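Local structure of putative protein-disulfide isomerase (3GN3) at residues A[26-32]-A[155-159]; A[58-62]-A[97-103]; A[62-66]-A[110-116]; A[72-76]-A[125-130]; A[93-97]-A[118-122]. The protein is of unestablished function but, as a putative protein-disulfide isomerase of the DsbA family, probably takes part in thiol-disulfide chemistry on protein substrates. All coordinates share one frame; numbering follows the deposited sequence.

Interaction 1 of 5, residues A[26-32]-A[155-159]; sequences CPFSVKA and SPTFM
Pro156, which follows a cis peptide bond, pushes its ring into the shallow hollow between Phe28 and Ala32, one turn apart on helix 27-33. Pro156 CD lies against Phe28 CB at 3.7 Å, and Pro156 CG faces Ala32 CB, 4.1 Å away. The same methyl also meets the Phe158 ring at its edge, near the ring plane, at CZ (4.2 Å), so Ala32 is a small bump between proline and phenylalanine. Phe28 lends only its CB: with CG anti to the carbonyl carbon (chi1 -50°), the ring leads away from the 155-159 segment, and the side chain comes near a bound sulfate. A second hollow, lined by Cys26 and Ser29, receives Ser155. Its CB sits 3.4 Å from Ser29 OG, while its hydroxyl comes tip to tip with the thiol, Ser155 OG 3.1 Å from Cys26 SG. Cys26 N-caps the helix, SG accepting from Ser29 N at 3.3 Å. Ser29 OG is bonded to Glu23 N, and Ser155 OG has a weak bond from Gln57 NE2. A cis-proline loop facing a cysteine at a helix start is the hallmark of the thioredoxin-fold active site. Here the sequence reads Cys-Pro-Phe-Ser, with a single thiol in the motif; this is consistent with chemistry through mixed disulfides rather than a disulfide closed within the motif.

Interaction 2 of 5, residues A[58-62]-A[97-103]; sequences PWHMF and FEFEHHA
Glu98 faces the backbone of Trp59, Met61 and Phe62 through two waters, and no direct hydrogen bond crosses the contact. Its OE1 accepts from both: one water, 2.7 Å from Glu98 OE1, also donates to Trp59 O and accepts from Met61 N; the other joins Phe62 N and Phe97 O. The second carboxylate oxygen takes His102 ND1 at 2.7 Å from Glu98 OE2, approached nearly head-on and tilted 16° out of the imidazole plane, which fixes the ring's rotation. Against the face of that imidazole Trp59 turns its edge, CD1 over the centre in a T-shaped pair with planes at 85°. His60 completes the aromatic cluster: Glu98 OE2 and the His102 ring lie over one of its faces, and its ND1 bonds Thr25 OG1. These loops probably belong to the helical part of a DsbA-like fold, and a type II turn, Phe99 to His102, brings Phe99 and His102 round to residues 59-62. Met61 CE stands 4.0 Å from the Phe99 ring centroid, a CH-pi contact, with SD farther out above the same face. Phe62 CD1 touches Phe99 CZ at 3.5 Å, the two rings slid apart. Lys141 of the third subunit makes a cation-pi contact with Trp59.

Interaction 3 of 5, residues A[62-66]-A[110-116]; sequences FSGVI and ATPNDII
Ile115 reaches Phe62 and Val65 with different branches, sorted by its first torsion: at chi1 -63° CG1 lies anti to the carbonyl carbon and CG2 anti to the backbone N. The first of these swings toward the ring of Phe62, whose own chi1 of -92° falls off a staggered value and lays the ring flat beneath it. Ile115 CG1 then sits 3.6 Å from the Phe62 ring centroid, only 2° off the normal, a CH-pi contact almost exactly central. The other branch points to helix 63-73, where Ile115 CG2 meets Val65 CG1 at 3.7 Å and Ile66 CG1 at 3.8 Å. Val65 CG2 turns to Pro112 CB instead, so the valine straddles the first turn of helix 112-123. At the far rim, Phe62 CZ approaches Ala110 O in the ring plane (3.5 Å). CE2 of the same ring grazes Pro112 CD. Pro112 of the third subunit also packs on Phe62, so the cluster continues into the assembly. Both segments are helix beginnings. Thr111 and Asp114 close a capping box: Asp114 N donates to Thr111 OG1 (2.9 Å) and Thr111 N returns a bond to Asp114 OD2. Two such helix starts packed by branched and aromatic side chains are consistent with the helical domain that DsbA-family proteins insert into the thioredoxin fold.

Interaction 4 of 5, residues A[72-76]-A[125-130]; sequences AAATL and LALAEA
Leu76 leads the contact from the type I turn Ala73 to Leu76, its side chain laid across residues 125-130. From CB the chain leaves with CG anti to the carbonyl carbon (chi1 -54°), and CG then forks over the opposing backbone. One tip, CD1, enters a pocket of two leucines: Leu76 CD1 is 3.9 Å from Leu125 CD2 and 4.0 Å from Leu127 CD2, and it also brushes Ala126 O. On the other branch, Leu76 CD2 passes the same carbonyl oxygen and ends 4.1 Å from Ala130 CB. The leucine thus straddles Ala126 O in the loop before helix 128-132. Elsewhere in the contact, small residues let the backbones draw close. Ala72 and Ala130 meet methyl to methyl, CB to CB at 4.1 Å, while Leu127 CD2 lies 3.9 Å from Ala73 CB. Thr75 stands at the margin: its OG1 donates to Ala72 O at 2.6 Å, in the carbonyl plane on a lone pair, and Thr75 N donates to the same oxygen. That doubly gripped carbonyl ties Thr75 back to Ala72, and Ala130 CB packs against both oxygens. Val86 of helix 79-92 backs Ala73, Leu125 and Leu127, while Glu120 OE1 accepts from Leu127 N and Ala128 N. No hydrogen bond joins the two segments, so cohesion rests on burial of methyl groups and on their fit.

Interaction 5 of 5, residues A[93-97]-A[118-122]; sequences HREEF and RIERY
Arg118 lies along Phe97, the two side chains running in opposite directions, with Arg118 CG 3.4 Å from Phe97 CZ. Bends at chi2 and chi3 carry the guanidinium to the backbone, where Arg118 NH2 donates to Glu96 O (3.2 Å) in the carbonyl plane, though the oxygen stands 27° out of the guanidinium plane. The Glu96 carboxylate is nearby but beyond salt-bridge range. Ile119 follows with its CG1 branch against the ring's end, 3.5 Å from Phe97 CE1, and Val86, Val90 and Ile66 continue this apolar core. One turn on, Tyr122 lays its ring flat over His93: a face-to-face stack, centroids 3.7 Å apart and planes at 3°. His93 ND1 is bonded to Ala89 O, which steadies the imidazole under the phenol. Along the tyrosine's edge, Phe97 CZ comes to 3.9 Å from Tyr122 CD2, and the hydroxyl is modelled as donating to the carboxylate of Glu96, at a very short and doubtful 2.4 Å between Tyr122 OH and Glu96 OE1. Arg94 of the same loop bonds Thr25 O, beside Cys26. The contact seats the loop after helix 79-92 on helix 112-123, in what is probably the helical domain of a DsbA-like fold.

Overall arrangement
Interaction 1 lies in the thioredoxin-like part, joining helix 27-33 to strand 157-160 of the mixed sheet; the other four fall between its segments along the chain, in the helical region. Interactions 3 and 4 use opposite ends of helix 63-73, their centres 14 Å apart, and interactions 3 and 5 share helix 112-123. Interactions 2 and 3 meet at Phe62, interactions 2 and 5 at Phe97, and Ile66 packs on Phe97 between them. Two bridges lead back to the cysteine site: His60 touches Cys26, and Arg94 packs on Cys26, Pro27 and Val30. Interactions 2 and 3 also border the third subunit, so the helical region touches both the cysteine helix and a neighbouring subunit.

Interaction 1 of 5, residues A[26-32]-A[155-159]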
# COMPACT_ATOMS: atom_id res chain seq x y z
N CYS A 26 -13.97 -4.36 17.97
CA CYS A 26 -13.15 -5.56 17.77
C CYS A 26 -12.52 -5.99 19.09
O CYS A 26 -11.93 -5.18 19.79
CB CYS A 26 -12.11 -5.29 16.68
SG CYS A 26 -10.52 -6.18 16.81
N PRO A 27 -12.65 -7.28 19.44
CA PRO A 27 -12.19 -7.75 20.77
C PRO A 27 -10.70 -7.47 21.04
O PRO A 27 -10.33 -7.05 22.15
CB PRO A 27 -12.46 -9.26 20.73
CG PRO A 27 -12.66 -9.61 19.29
CD PRO A 27 -13.20 -8.37 18.62
N PHE A 28 -9.86 -7.67 20.02
CA PHE A 28 -8.42 -7.46 20.15
C PHE A 28 -8.11 -5.99 20.25
O PHE A 28 -7.19 -5.59 21.00
CB PHE A 28 -7.68 -8.10 18.97
CG PHE A 28 -8.07 -9.53 18.72
CD1 PHE A 28 -7.59 -10.55 19.56
CD2 PHE A 28 -8.95 -9.86 17.69
CE1 PHE A 28 -7.97 -11.90 19.35
CE2 PHE A 28 -9.34 -11.19 17.47
CZ PHE A 28 -8.84 -12.22 18.31
N SER A 29 -8.89 -5.18 19.52
CA SER A 29 -8.76 -3.72 19.56
C SER A 29 -9.07 -3.20 20.95
O SER A 29 -8.28 -2.43 21.50
CB SER A 29 -9.65 -3.05 18.52
OG SER A 29 -9.15 -3.27 17.22
N VAL A 30 -10.19 -3.64 21.52
CA VAL A 30 -10.61 -3.31 22.89
C VAL A 30 -9.50 -3.62 23.92
O VAL A 30 -9.12 -2.76 24.72
CB VAL A 30 -11.93 -4.07 23.25
CG1 VAL A 30 -12.22 -4.01 24.75
CG2 VAL A 30 -13.10 -3.50 22.44
N LYS A 31 -8.97 -4.84 23.86
CA LYS A 31 -7.84 -5.26 24.67
C LYS A 31 -6.67 -4.25 24.56
O LYS A 31 -6.17 -3.76 25.57
CB LYS A 31 -7.44 -6.66 24.24
CG LYS A 31 -6.59 -7.43 25.21
CD LYS A 31 -7.06 -8.89 25.20
CE LYS A 31 -5.91 -9.88 25.29
NZ LYS A 31 -5.18 -9.98 23.97
N ALA A 32 -6.25 -3.91 23.34
CA ALA A 32 -5.18 -2.92 23.17
C ALA A 32 -5.60 -1.53 23.66
O ALA A 32 -4.79 -0.78 24.22
CB ALA A 32 -4.70 -2.86 21.70
N SER A 155 -7.05 -5.49 12.71
CA SER A 155 -7.15 -4.64 13.89
C SER A 155 -6.85 -5.41 15.18
O SER A 155 -7.37 -6.51 15.37
CB SER A 155 -8.53 -3.95 13.95
OG SER A 155 -9.55 -4.89 14.19
N PRO A 156 -6.02 -4.84 16.06
CA PRO A 156 -5.34 -3.55 15.87
C PRO A 156 -4.09 -3.73 15.05
O PRO A 156 -3.58 -4.85 14.92
CB PRO A 156 -4.93 -3.17 17.30
CG PRO A 156 -4.65 -4.49 17.94
CD PRO A 156 -5.70 -5.43 17.38
N THR A 157 -3.57 -2.63 14.49
CA THR A 157 -2.18 -2.68 14.07
C THR A 157 -1.41 -1.49 14.64
O THR A 157 -2.00 -0.44 14.89
CB THR A 157 -1.94 -3.00 12.52
OG1 THR A 157 -1.45 -1.87 11.81
CG2 THR A 157 -3.13 -3.54 11.83
N PHE A 158 -0.13 -1.69 14.89
CA PHE A 158 0.69 -0.72 15.61
C PHE A 158 1.73 -0.12 14.68
O PHE A 158 2.32 -0.84 13.91
CB PHE A 158 1.39 -1.41 16.79
CG PHE A 158 0.45 -2.16 17.69
CD1 PHE A 158 -0.18 -1.51 18.76
CD2 PHE A 158 0.16 -3.51 17.44
CE1 PHE A 158 -1.07 -2.18 19.57
CE2 PHE A 158 -0.73 -4.20 18.25
CZ PHE A 158 -1.34 -3.54 19.33
N MET A 159 1.94 1.18 14.74
CA MET A 159 3.01 1.83 13.97
C MET A 159 3.93 2.56 14.93
O MET A 159 3.47 3.19 15.89
CB MET A 159 2.45 2.83 12.92
CG MET A 159 1.67 2.17 11.77
SD MET A 159 1.47 3.02 10.16
CE MET A 159 1.20 4.73 10.67

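Interaction 2 of 5, residues A[58-62]-A[97-103]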
# COMPACT_ATOMS: atom_id res chain seq x y z
N PRO A 58 -15.52 -3.67 7.62
CA PRO A 58 -16.84 -3.86 6.98
C PRO A 58 -17.59 -5.10 7.47
O PRO A 58 -18.83 -5.15 7.37
CB PRO A 58 -16.52 -3.99 5.49
CG PRO A 58 -15.21 -3.32 5.33
CD PRO A 58 -14.45 -3.61 6.61
N TRP A 59 -16.86 -6.08 8.00
CA TRP A 59 -17.54 -7.23 8.62
C TRP A 59 -18.04 -6.94 10.05
O TRP A 59 -18.75 -7.76 10.64
CB TRP A 59 -16.71 -8.51 8.54
CG TRP A 59 -15.39 -8.45 9.27
CD1 TRP A 59 -15.13 -8.91 10.53
CD2 TRP A 59 -14.16 -7.89 8.78
NE1 TRP A 59 -13.81 -8.68 10.86
CE2 TRP A 59 -13.19 -8.05 9.81
CE3 TRP A 59 -13.78 -7.27 7.58
CZ2 TRP A 59 -11.87 -7.60 9.68
CZ3 TRP A 59 -12.43 -6.83 7.45
CH2 TRP A 59 -11.51 -7.00 8.50
N HIS A 60 -17.68 -5.79 10.61
CA HIS A 60 -18.35 -5.26 11.80
C HIS A 60 -19.44 -4.25 11.34
O HIS A 60 -19.16 -3.07 11.14
CB HIS A 60 -17.31 -4.59 12.73
CG HIS A 60 -16.40 -5.56 13.41
ND1 HIS A 60 -16.37 -5.73 14.77
CD2 HIS A 60 -15.50 -6.44 12.90
CE1 HIS A 60 -15.50 -6.68 15.09
NE2 HIS A 60 -14.95 -7.12 13.97
N MET A 61 -20.67 -4.74 11.15
CA MET A 61 -21.68 -4.03 10.33
C MET A 61 -22.18 -2.67 10.87
O MET A 61 -22.62 -1.81 10.09
CB MET A 61 -22.84 -4.96 9.93
CG MET A 61 -22.47 -5.98 8.83
SD MET A 61 -23.67 -7.28 8.35
CE MET A 61 -24.06 -8.09 9.90
N PHE A 62 -22.07 -2.45 12.18
CA PHE A 62 -22.40 -1.13 12.70
C PHE A 62 -21.17 -0.24 12.88
O PHE A 62 -21.25 0.81 13.54
CB PHE A 62 -23.24 -1.21 13.99
CG PHE A 62 -24.74 -1.18 13.74
CD1 PHE A 62 -25.56 -2.19 14.22
CD2 PHE A 62 -25.32 -0.14 13.01
CE1 PHE A 62 -26.95 -2.17 13.99
CE2 PHE A 62 -26.70 -0.11 12.77
CZ PHE A 62 -27.52 -1.13 13.26
N PHE A 97 -22.65 -4.05 20.66
CA PHE A 97 -22.53 -3.24 19.47
C PHE A 97 -21.98 -4.07 18.30
O PHE A 97 -21.40 -3.54 17.36
CB PHE A 97 -21.62 -2.05 19.73
CG PHE A 97 -22.19 -1.05 20.70
CD1 PHE A 97 -23.14 -0.11 20.28
CD2 PHE A 97 -21.75 -1.02 22.03
CE1 PHE A 97 -23.65 0.84 21.16
CE2 PHE A 97 -22.24 -0.07 22.93
CZ PHE A 97 -23.20 0.86 22.49
N GLU A 98 -22.14 -5.40 18.37
CA GLU A 98 -21.66 -6.26 17.31
C GLU A 98 -22.70 -7.31 16.96
O GLU A 98 -23.87 -7.19 17.37
CB GLU A 98 -20.30 -6.86 17.65
CG GLU A 98 -19.21 -6.54 16.61
CD GLU A 98 -19.54 -7.05 15.18
OE1 GLU A 98 -20.26 -6.37 14.41
OE2 GLU A 98 -19.05 -8.14 14.83
N PHE A 99 -22.32 -8.32 16.18
CA PHE A 99 -23.28 -9.31 15.69
C PHE A 99 -22.72 -10.70 15.92
O PHE A 99 -21.53 -10.93 15.69
CB PHE A 99 -23.54 -9.10 14.19
CG PHE A 99 -24.30 -7.82 13.83
CD1 PHE A 99 -25.66 -7.88 13.49
CD2 PHE A 99 -23.65 -6.58 13.80
CE1 PHE A 99 -26.36 -6.73 13.14
CE2 PHE A 99 -24.34 -5.42 13.46
CZ PHE A 99 -25.72 -5.49 13.14
N GLU A 100 -23.56 -11.64 16.37
CA GLU A 100 -23.09 -13.00 16.57
C GLU A 100 -22.54 -13.53 15.25
O GLU A 100 -23.22 -13.50 14.22
CB GLU A 100 -24.19 -13.91 17.14
N HIS A 101 -21.29 -14.00 15.29
CA HIS A 101 -20.56 -14.45 14.09
C HIS A 101 -20.55 -13.40 12.98
O HIS A 101 -20.62 -13.75 11.80
CB HIS A 101 -21.15 -15.76 13.54
CG HIS A 101 -21.21 -16.87 14.55
ND1 HIS A 101 -20.09 -17.49 15.06
CD2 HIS A 101 -22.28 -17.49 15.12
CE1 HIS A 101 -20.45 -18.44 15.91
NE2 HIS A 101 -21.77 -18.46 15.96
N HIS A 102 -20.49 -12.13 13.36
CA HIS A 102 -20.62 -11.00 12.43
C HIS A 102 -21.82 -11.16 11.48
O HIS A 102 -21.77 -10.69 10.35
CB HIS A 102 -19.33 -10.82 11.59
CG HIS A 102 -18.05 -10.89 12.38
ND1 HIS A 102 -17.68 -9.92 13.29
CD2 HIS A 102 -17.02 -11.76 12.33
CE1 HIS A 102 -16.50 -10.22 13.79
NE2 HIS A 102 -16.08 -11.33 13.23
N ALA A 103 -22.88 -11.81 11.93
CA ALA A 103 -24.01 -12.17 11.06
C ALA A 103 -25.37 -11.93 11.69
O ALA A 103 -26.26 -11.36 11.05
CB ALA A 103 -23.90 -13.63 10.64
O HOH W 1 -20.98 -7.45 12.09
O HOH W 2 -20.60 -3.77 14.48

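Interaction 3 of 5, residues A[62-66]-A[110-116]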
# COMPACT_ATOMS: atom_id res chain seq x y z
N PHE A 62 -22.07 -2.45 12.18
CA PHE A 62 -22.40 -1.13 12.70
C PHE A 62 -21.17 -0.24 12.88
O PHE A 62 -21.25 0.81 13.54
CB PHE A 62 -23.24 -1.21 13.99
CG PHE A 62 -24.74 -1.18 13.74
CD1 PHE A 62 -25.56 -2.19 14.22
CD2 PHE A 62 -25.32 -0.14 13.01
CE1 PHE A 62 -26.95 -2.17 13.99
CE2 PHE A 62 -26.70 -0.11 12.77
CZ PHE A 62 -27.52 -1.13 13.26
N SER A 63 -20.05 -0.60 12.27
CA SER A 63 -18.81 0.13 12.47
C SER A 63 -18.91 1.57 11.98
O SER A 63 -18.45 2.49 12.67
CB SER A 63 -17.65 -0.58 11.78
OG SER A 63 -16.44 0.15 11.94
N GLY A 64 -19.50 1.76 10.80
CA GLY A 64 -19.65 3.10 10.23
C GLY A 64 -20.43 4.07 11.11
O GLY A 64 -20.06 5.24 11.25
N VAL A 65 -21.51 3.57 11.72
CA VAL A 65 -22.31 4.36 12.64
C VAL A 65 -21.43 4.71 13.84
O VAL A 65 -21.27 5.88 14.19
CB VAL A 65 -23.55 3.58 13.14
CG1 VAL A 65 -24.30 4.39 14.18
CG2 VAL A 65 -24.44 3.19 12.00
N ILE A 66 -20.84 3.67 14.44
CA ILE A 66 -20.03 3.82 15.64
C ILE A 66 -18.80 4.71 15.43
O ILE A 66 -18.53 5.58 16.25
CB ILE A 66 -19.66 2.45 16.25
CG1 ILE A 66 -20.94 1.74 16.71
CG2 ILE A 66 -18.65 2.62 17.41
CD1 ILE A 66 -20.80 0.23 16.92
N ALA A 110 -31.90 -3.57 15.19
CA ALA A 110 -31.61 -2.21 15.68
C ALA A 110 -31.34 -1.26 14.53
O ALA A 110 -30.97 -1.67 13.45
CB ALA A 110 -30.44 -2.20 16.65
N THR A 111 -31.51 0.03 14.79
CA THR A 111 -31.36 1.05 13.77
C THR A 111 -30.14 1.91 14.09
O THR A 111 -29.69 1.93 15.23
CB THR A 111 -32.60 1.98 13.71
OG1 THR A 111 -32.68 2.78 14.92
CG2 THR A 111 -33.88 1.15 13.55
N PRO A 112 -29.61 2.63 13.08
CA PRO A 112 -28.59 3.61 13.41
C PRO A 112 -28.97 4.47 14.63
O PRO A 112 -28.12 4.71 15.48
CB PRO A 112 -28.52 4.45 12.14
CG PRO A 112 -28.74 3.45 11.09
CD PRO A 112 -29.73 2.47 11.62
N ASN A 113 -30.23 4.89 14.72
CA ASN A 113 -30.68 5.69 15.85
C ASN A 113 -30.68 4.94 17.18
O ASN A 113 -30.36 5.54 18.20
CB ASN A 113 -32.05 6.33 15.58
CG ASN A 113 -31.94 7.66 14.86
OD1 ASN A 113 -32.83 8.04 14.10
ND2 ASN A 113 -30.84 8.37 15.09
N ASP A 114 -31.00 3.64 17.16
CA ASP A 114 -30.86 2.79 18.35
C ASP A 114 -29.41 2.76 18.89
O ASP A 114 -29.18 2.98 20.08
CB ASP A 114 -31.35 1.38 18.08
CG ASP A 114 -32.84 1.32 17.84
OD1 ASP A 114 -33.57 2.11 18.48
OD2 ASP A 114 -33.28 0.48 17.02
N ILE A 115 -28.46 2.52 17.98
CA ILE A 115 -27.02 2.51 18.26
C ILE A 115 -26.55 3.85 18.83
O ILE A 115 -25.82 3.89 19.82
CB ILE A 115 -26.21 2.08 17.00
CG1 ILE A 115 -26.55 0.63 16.58
CG2 ILE A 115 -24.70 2.27 17.18
CD1 ILE A 115 -26.68 -0.38 17.72
N ILE A 116 -27.00 4.95 18.22
CA ILE A 116 -26.62 6.27 18.72
C ILE A 116 -27.13 6.54 20.14
O ILE A 116 -26.39 7.02 21.00
CB ILE A 116 -27.07 7.40 17.79
CG1 ILE A 116 -26.34 7.27 16.45
CG2 ILE A 116 -26.80 8.77 18.44
CD1 ILE A 116 -26.82 8.27 15.40

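Interaction 4 of 5, residues A[72-76]-A[125-130]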
# COMPACT_ATOMS: atom_id res chain seq x y z
N ALA A 72 -17.83 12.29 15.93
CA ALA A 72 -18.82 13.28 16.39
C ALA A 72 -18.48 13.78 17.79
O ALA A 72 -18.49 14.99 18.03
CB ALA A 72 -20.26 12.71 16.34
N ALA A 73 -18.19 12.86 18.71
CA ALA A 73 -17.76 13.21 20.07
C ALA A 73 -16.54 14.13 20.08
O ALA A 73 -16.46 15.04 20.88
CB ALA A 73 -17.49 11.96 20.89
N ALA A 74 -15.60 13.89 19.17
CA ALA A 74 -14.39 14.71 19.12
C ALA A 74 -14.68 16.15 18.79
O ALA A 74 -13.77 16.97 18.88
CB ALA A 74 -13.38 14.14 18.14
N THR A 75 -15.92 16.46 18.37
CA THR A 75 -16.31 17.84 18.00
C THR A 75 -16.98 18.60 19.14
O THR A 75 -17.02 19.82 19.10
CB THR A 75 -17.23 17.95 16.73
OG1 THR A 75 -18.50 17.31 16.97
CG2 THR A 75 -16.56 17.37 15.47
N LEU A 76 -17.52 17.88 20.13
CA LEU A 76 -17.99 18.45 21.40
C LEU A 76 -16.89 19.23 22.15
O LEU A 76 -15.70 19.17 21.78
CB LEU A 76 -18.50 17.33 22.29
CG LEU A 76 -19.55 16.41 21.68
CD1 LEU A 76 -20.03 15.36 22.68
CD2 LEU A 76 -20.72 17.23 21.13
N LEU A 125 -23.14 11.13 26.90
CA LEU A 125 -22.93 12.29 26.02
C LEU A 125 -24.08 12.42 25.02
O LEU A 125 -24.70 11.42 24.64
CB LEU A 125 -21.61 12.18 25.26
CG LEU A 125 -20.28 12.41 25.96
CD1 LEU A 125 -19.13 11.93 25.05
CD2 LEU A 125 -20.10 13.87 26.32
N ALA A 126 -24.35 13.65 24.60
CA ALA A 126 -25.39 13.92 23.61
C ALA A 126 -24.68 13.98 22.26
O ALA A 126 -23.81 14.82 22.04
CB ALA A 126 -26.09 15.22 23.94
N LEU A 127 -25.05 13.07 21.36
CA LEU A 127 -24.28 12.89 20.12
C LEU A 127 -25.06 13.16 18.84
O LEU A 127 -24.48 13.66 17.86
CB LEU A 127 -23.67 11.49 20.07
CG LEU A 127 -22.66 11.17 21.16
CD1 LEU A 127 -22.40 9.68 21.21
CD2 LEU A 127 -21.36 11.97 20.99
N ALA A 128 -26.35 12.82 18.86
CA ALA A 128 -27.24 12.93 17.69
C ALA A 128 -27.01 14.20 16.90
O ALA A 128 -26.74 14.15 15.70
CB ALA A 128 -28.71 12.80 18.08
N GLU A 129 -27.10 15.35 17.55
CA GLU A 129 -26.94 16.58 16.80
C GLU A 129 -25.60 16.62 16.09
O GLU A 129 -25.57 16.80 14.87
CB GLU A 129 -27.12 17.82 17.67
CG GLU A 129 -27.14 19.08 16.82
CD GLU A 129 -27.29 20.35 17.63
OE1 GLU A 129 -28.01 20.33 18.66
OE2 GLU A 129 -26.68 21.38 17.22
N ALA A 130 -24.52 16.41 16.84
CA ALA A 130 -23.16 16.42 16.30
C ALA A 130 -22.97 15.38 15.19
O ALA A 130 -22.26 15.64 14.21
CB ALA A 130 -22.15 16.22 17.41

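Interaction 5 of 5, residues A[93-97]-A[118-122]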
# COMPACT_ATOMS: atom_id res chain seq x y z
N HIS A 93 -19.06 -2.41 26.50
CA HIS A 93 -20.24 -3.17 26.10
C HIS A 93 -20.08 -3.65 24.65
O HIS A 93 -21.01 -3.57 23.85
CB HIS A 93 -21.49 -2.29 26.22
CG HIS A 93 -21.72 -1.76 27.60
ND1 HIS A 93 -21.20 -0.56 28.04
CD2 HIS A 93 -22.44 -2.27 28.64
CE1 HIS A 93 -21.59 -0.35 29.29
NE2 HIS A 93 -22.34 -1.37 29.67
N ARG A 94 -18.88 -4.14 24.33
CA ARG A 94 -18.51 -4.47 22.96
C ARG A 94 -19.54 -5.36 22.30
O ARG A 94 -20.06 -5.05 21.21
CB ARG A 94 -17.13 -5.13 22.93
CG ARG A 94 -16.53 -5.13 21.55
CD ARG A 94 -15.48 -6.19 21.40
NE ARG A 94 -16.03 -7.52 21.65
CZ ARG A 94 -16.74 -8.22 20.79
NH1 ARG A 94 -17.01 -7.75 19.58
NH2 ARG A 94 -17.19 -9.41 21.13
N GLU A 95 -19.85 -6.45 22.97
CA GLU A 95 -20.74 -7.42 22.42
C GLU A 95 -22.07 -6.82 21.98
O GLU A 95 -22.64 -7.24 20.98
CB GLU A 95 -20.95 -8.51 23.43
CG GLU A 95 -21.45 -9.76 22.81
CD GLU A 95 -21.24 -10.93 23.73
OE1 GLU A 95 -20.40 -11.79 23.36
OE2 GLU A 95 -21.87 -10.97 24.82
N GLU A 96 -22.57 -5.83 22.72
CA GLU A 96 -23.85 -5.21 22.42
C GLU A 96 -23.83 -4.33 21.18
O GLU A 96 -24.87 -3.86 20.73
CB GLU A 96 -24.29 -4.33 23.58
CG GLU A 96 -24.81 -5.05 24.80
CD GLU A 96 -24.82 -4.11 26.00
OE1 GLU A 96 -25.55 -3.08 25.94
OE2 GLU A 96 -24.07 -4.38 26.97
N PHE A 97 -22.65 -4.05 20.66
CA PHE A 97 -22.53 -3.24 19.47
C PHE A 97 -21.98 -4.07 18.30
O PHE A 97 -21.40 -3.54 17.36
CB PHE A 97 -21.62 -2.05 19.73
CG PHE A 97 -22.19 -1.05 20.70
CD1 PHE A 97 -23.14 -0.11 20.28
CD2 PHE A 97 -21.75 -1.02 22.03
CE1 PHE A 97 -23.65 0.84 21.16
CE2 PHE A 97 -22.24 -0.07 22.93
CZ PHE A 97 -23.20 0.86 22.49
N ARG A 118 -27.96 4.28 22.38
CA ARG A 118 -27.19 3.34 23.19
C ARG A 118 -25.82 3.88 23.63
O ARG A 118 -25.44 3.80 24.81
CB ARG A 118 -27.02 2.04 22.41
CG ARG A 118 -26.56 0.86 23.25
CD ARG A 118 -27.65 -0.15 23.36
NE ARG A 118 -27.45 -1.31 22.50
CZ ARG A 118 -28.13 -1.56 21.38
NH1 ARG A 118 -29.04 -0.72 20.94
NH2 ARG A 118 -27.88 -2.66 20.69
N ILE A 119 -25.07 4.44 22.69
CA ILE A 119 -23.79 5.07 23.01
C ILE A 119 -23.99 6.32 23.88
O ILE A 119 -23.19 6.60 24.78
CB ILE A 119 -23.02 5.44 21.72
CG1 ILE A 119 -22.68 4.16 20.93
CG2 ILE A 119 -21.79 6.29 22.04
CD1 ILE A 119 -22.00 4.43 19.60
N GLU A 120 -25.06 7.06 23.61
CA GLU A 120 -25.40 8.22 24.43
C GLU A 120 -25.65 7.83 25.88
O GLU A 120 -25.06 8.42 26.78
CB GLU A 120 -26.60 8.96 23.86
CG GLU A 120 -26.22 9.88 22.71
CD GLU A 120 -27.43 10.43 22.02
OE1 GLU A 120 -27.31 11.50 21.38
OE2 GLU A 120 -28.50 9.78 22.12
N ARG A 121 -26.48 6.80 26.10
CA ARG A 121 -26.75 6.25 27.42
C ARG A 121 -25.46 5.97 28.19
O ARG A 121 -25.20 6.55 29.26
CB ARG A 121 -27.48 4.92 27.30
CG ARG A 121 -28.74 4.82 28.09
CD ARG A 121 -29.91 4.97 27.14
NE ARG A 121 -30.04 3.76 26.33
CZ ARG A 121 -30.80 3.63 25.24
NH1 ARG A 121 -31.53 4.66 24.81
NH2 ARG A 121 -30.83 2.48 24.60
N TYR A 122 -24.65 5.09 27.59
CA TYR A 122 -23.47 4.51 28.19
C TYR A 122 -22.33 5.49 28.39
O TYR A 122 -21.54 5.35 29.33
CB TYR A 122 -22.99 3.38 27.30
CG TYR A 122 -23.81 2.12 27.37
CD1 TYR A 122 -24.55 1.80 28.52
CD2 TYR A 122 -23.82 1.22 26.31
CE1 TYR A 122 -25.26 0.63 28.59
CE2 TYR A 122 -24.52 0.05 26.37
CZ TYR A 122 -25.24 -0.23 27.51
OH TYR A 122 -25.96 -1.38 27.56